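Side-chain contact in type I polyketide synthase PikAII (PDB 3QP9), which probably epimerizes the alpha-substituent of a beta-keto polyketide intermediate, as a C2-type ketoreductase domain that lacks the usual keto reduction: residues T216-V221 with P505-A510. Sequence-based numbering, arbitrary orientation.
Sequences TGEDQV and PGTLLA
Glu218 and Thr507 join two parts of the Rossmann-type ketoreductase fold: the loop entering strand 220-224, and the loop between helices 493-501 and 513-516, which contains a type I turn from Thr507 to Ala510. Thr507 OG1 donates to Glu218 OE1 across 2.6 Å, reaching the carboxylate from above its plane, 40° out of it. Glu218 gets there through a bend at chi2 (-73°), which folds its carboxylate back toward Thr507; OE2 pairs with Arg232 of strand 227-235, so both oxygens are engaged and the group's rotation is probably restrained. Thr507 holds OG1 between its backbone N and carbonyl carbon (chi1 52°), leaving CG2 to pack 3.6 Å from Gly217 O. An ST turn shapes the approach to Glu218, whose N donates to Thr216 OG1 at 3.0 Å. Asp219 connects through water instead. Its OD2, salt-bridged to Arg504, accepts a hydrogen bond from one water, 2.6 Å from OD2, and that water lies doubtfully close to Pro505 O. Asp219 OD1 accepts from two further waters. One takes a long bond from Thr507 N, 3.3 Å from that nitrogen; the other donates to Thr507 OG1 at 2.7 Å, so that this hydroxyl receives a bond from water while giving one to Glu218 OE1.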
ATOM      1  N   THR A 216     -11.114 -18.233 -11.985  1.00 37.53           N
ATOM      2  CA  THR A 216     -11.801 -16.925 -11.907  1.00 37.09           C
ATOM      3  C   THR A 216     -11.239 -15.932 -12.919  1.00 36.42           C
ATOM      4  O   THR A 216     -11.920 -14.987 -13.288  1.00 36.14           O
ATOM      5  CB  THR A 216     -11.782 -16.286 -10.542  1.00 37.04           C
ATOM      6  OG1 THR A 216     -10.446 -15.893 -10.244  1.00 31.98           O
ATOM      7  CG2 THR A 216     -12.282 -17.285  -9.525  1.00 37.67           C
ATOM      8  N   GLY A 217     -10.034 -16.190 -13.391  1.00 34.93           N
ATOM      9  CA  GLY A 217      -9.318 -15.266 -14.285  1.00 33.50           C
ATOM     10  C   GLY A 217      -8.827 -14.079 -13.454  1.00 33.34           C
ATOM     11  O   GLY A 217      -8.365 -13.088 -14.015  1.00 34.79           O
ATOM     12  N   GLU A 218      -8.938 -14.126 -12.130  1.00 29.44           N
ATOM     13  CA  GLU A 218      -8.556 -12.942 -11.352  1.00 27.80           C
ATOM     14  C   GLU A 218      -7.290 -13.234 -10.522  1.00 27.96           C
ATOM     15  O   GLU A 218      -6.962 -14.384 -10.241  1.00 30.26           O
ATOM     16  CB  GLU A 218      -9.742 -12.511 -10.486  1.00 27.55           C
ATOM     17  CG  GLU A 218     -11.009 -12.120 -11.266  1.00 30.64           C
ATOM     18  CD  GLU A 218     -10.918 -10.790 -11.987  1.00 26.59           C
ATOM     19  OE1 GLU A 218     -10.035  -9.921 -11.720  1.00 27.16           O
ATOM     20  OE2 GLU A 218     -11.723 -10.559 -12.866  1.00 31.52           O
ATOM     21  N   ASP A 219      -6.508 -12.227 -10.193  1.00 26.61           N
ATOM     22  CA  ASP A 219      -5.318 -12.435  -9.290  1.00 26.87           C
ATOM     23  C   ASP A 219      -5.270 -11.492  -8.102  1.00 22.70           C
ATOM     24  O   ASP A 219      -4.353 -11.515  -7.354  1.00 23.83           O
ATOM     25  CB  ASP A 219      -3.990 -12.443 -10.051  1.00 26.12           C
ATOM     26  CG  ASP A 219      -3.651 -11.088 -10.659  1.00 27.02           C
ATOM     27  OD1 ASP A 219      -4.540 -10.207 -10.608  1.00 30.01           O
ATOM     28  OD2 ASP A 219      -2.510 -10.901 -11.229  1.00 29.47           O
ATOM     29  N   GLN A 220      -6.377 -10.747  -7.795  1.00 24.58           N
ATOM     30  CA  GLN A 220      -6.381  -9.847  -6.667  1.00 22.04           C
ATOM     31  C   GLN A 220      -7.788  -9.939  -6.201  1.00 23.27           C
ATOM     32  O   GLN A 220      -8.667  -9.223  -6.665  1.00 20.98           O
ATOM     33  CB  GLN A 220      -6.070  -8.345  -7.066  1.00 24.30           C
ATOM     34  CG  GLN A 220      -4.649  -8.190  -7.586  1.00 28.27           C
ATOM     35  CD  GLN A 220      -4.198  -6.762  -7.937  1.00 30.27           C
ATOM     36  OE1 GLN A 220      -3.382  -6.559  -8.909  1.00 30.78           O
ATOM     37  NE2 GLN A 220      -4.511  -5.848  -7.112  1.00 23.31           N
ATOM     38  N   VAL A 221      -7.991 -10.814  -5.251  1.00 23.24           N
ATOM     39  CA  VAL A 221      -9.333 -11.264  -4.866  1.00 23.56           C
ATOM     40  C   VAL A 221      -9.560 -11.107  -3.394  1.00 22.17           C
ATOM     41  O   VAL A 221      -8.715 -11.439  -2.578  1.00 23.79           O
ATOM     42  CB  VAL A 221      -9.602 -12.734  -5.330  1.00 22.90           C
ATOM     43  CG1 VAL A 221     -11.003 -13.147  -5.066  1.00 24.30           C
ATOM     44  CG2 VAL A 221      -9.307 -12.914  -6.825  1.00 23.85           C
ATOM     45  N   PRO A 505      -0.268 -10.543 -17.984  1.00 34.03           N
ATOM     46  CA  PRO A 505      -1.733 -10.208 -18.156  1.00 33.55           C
ATOM     47  C   PRO A 505      -2.405  -9.901 -16.820  1.00 31.07           C
ATOM     48  O   PRO A 505      -2.000 -10.419 -15.789  1.00 30.76           O
ATOM     49  CB  PRO A 505      -2.358 -11.491 -18.740  1.00 33.86           C
ATOM     50  CG  PRO A 505      -1.189 -12.438 -19.008  1.00 37.32           C
ATOM     51  CD  PRO A 505       0.098 -11.896 -18.461  1.00 33.72           C
ATOM     52  N   GLY A 506      -3.440  -9.067 -16.829  1.00 28.64           N
ATOM     53  CA  GLY A 506      -4.201  -8.889 -15.614  1.00 27.15           C
ATOM     54  C   GLY A 506      -5.460  -8.173 -15.913  1.00 26.51           C
ATOM     55  O   GLY A 506      -5.750  -7.795 -17.077  1.00 27.32           O
ATOM     56  N   THR A 507      -6.211  -7.950 -14.866  1.00 26.17           N
ATOM     57  CA  THR A 507      -7.588  -7.464 -15.064  1.00 25.34           C
ATOM     58  C   THR A 507      -7.850  -6.203 -14.258  1.00 23.82           C
ATOM     59  O   THR A 507      -9.002  -5.663 -14.202  1.00 23.92           O
ATOM     60  CB  THR A 507      -8.597  -8.483 -14.557  1.00 24.68           C
ATOM     61  OG1 THR A 507      -8.256  -8.834 -13.196  1.00 29.14           O
ATOM     62  CG2 THR A 507      -8.676  -9.775 -15.431  1.00 26.00           C
ATOM     63  N   LEU A 508      -6.826  -5.654 -13.620  1.00 25.62           N
ATOM     64  CA  LEU A 508      -6.975  -4.438 -12.823  1.00 24.64           C
ATOM     65  C   LEU A 508      -7.572  -3.251 -13.605  1.00 26.47           C
ATOM     66  O   LEU A 508      -8.316  -2.420 -13.066  1.00 24.81           O
ATOM     67  CB  LEU A 508      -5.587  -4.031 -12.227  1.00 27.96           C
ATOM     68  CG  LEU A 508      -5.714  -2.900 -11.216  1.00 25.32           C
ATOM     69  CD1 LEU A 508      -6.558  -3.179  -9.843  1.00 24.75           C
ATOM     70  CD2 LEU A 508      -4.415  -2.161 -10.948  1.00 22.25           C
ATOM     71  N   LEU A 509      -7.252  -3.154 -14.885  1.00 25.99           N
ATOM     72  CA  LEU A 509      -7.742  -2.026 -15.690  1.00 25.17           C
ATOM     73  C   LEU A 509      -8.942  -2.438 -16.592  1.00 24.32           C
ATOM     74  O   LEU A 509      -9.267  -1.717 -17.510  1.00 24.83           O
ATOM     75  CB  LEU A 509      -6.550  -1.606 -16.631  1.00 25.00           C
ATOM     76  CG  LEU A 509      -5.258  -1.323 -15.919  1.00 26.63           C
ATOM     77  CD1 LEU A 509      -4.140  -0.863 -16.883  1.00 27.47           C
ATOM     78  CD2 LEU A 509      -5.573  -0.197 -14.807  1.00 25.19           C
ATOM     79  N   ALA A 510      -9.605  -3.557 -16.316  1.00 25.52           N
ATOM     80  CA  ALA A 510     -10.660  -4.104 -17.189  1.00 24.83           C
ATOM     81  C   ALA A 510     -11.857  -3.199 -17.245  1.00 24.17           C
ATOM     82  O   ALA A 510     -12.595  -3.227 -18.215  1.00 21.95           O
ATOM     83  CB  ALA A 510     -11.077  -5.534 -16.702  1.00 26.42           C
TER
HETATM   84  O   HOH W   1      -4.915  -7.717 -11.849  1.00 23.54           O
HETATM   85  O   HOH W   2      -1.741  -9.692 -13.383  1.00 26.83           O
HETATM   86  O   HOH W   3      -6.052 -10.417 -12.874  1.00 32.92           O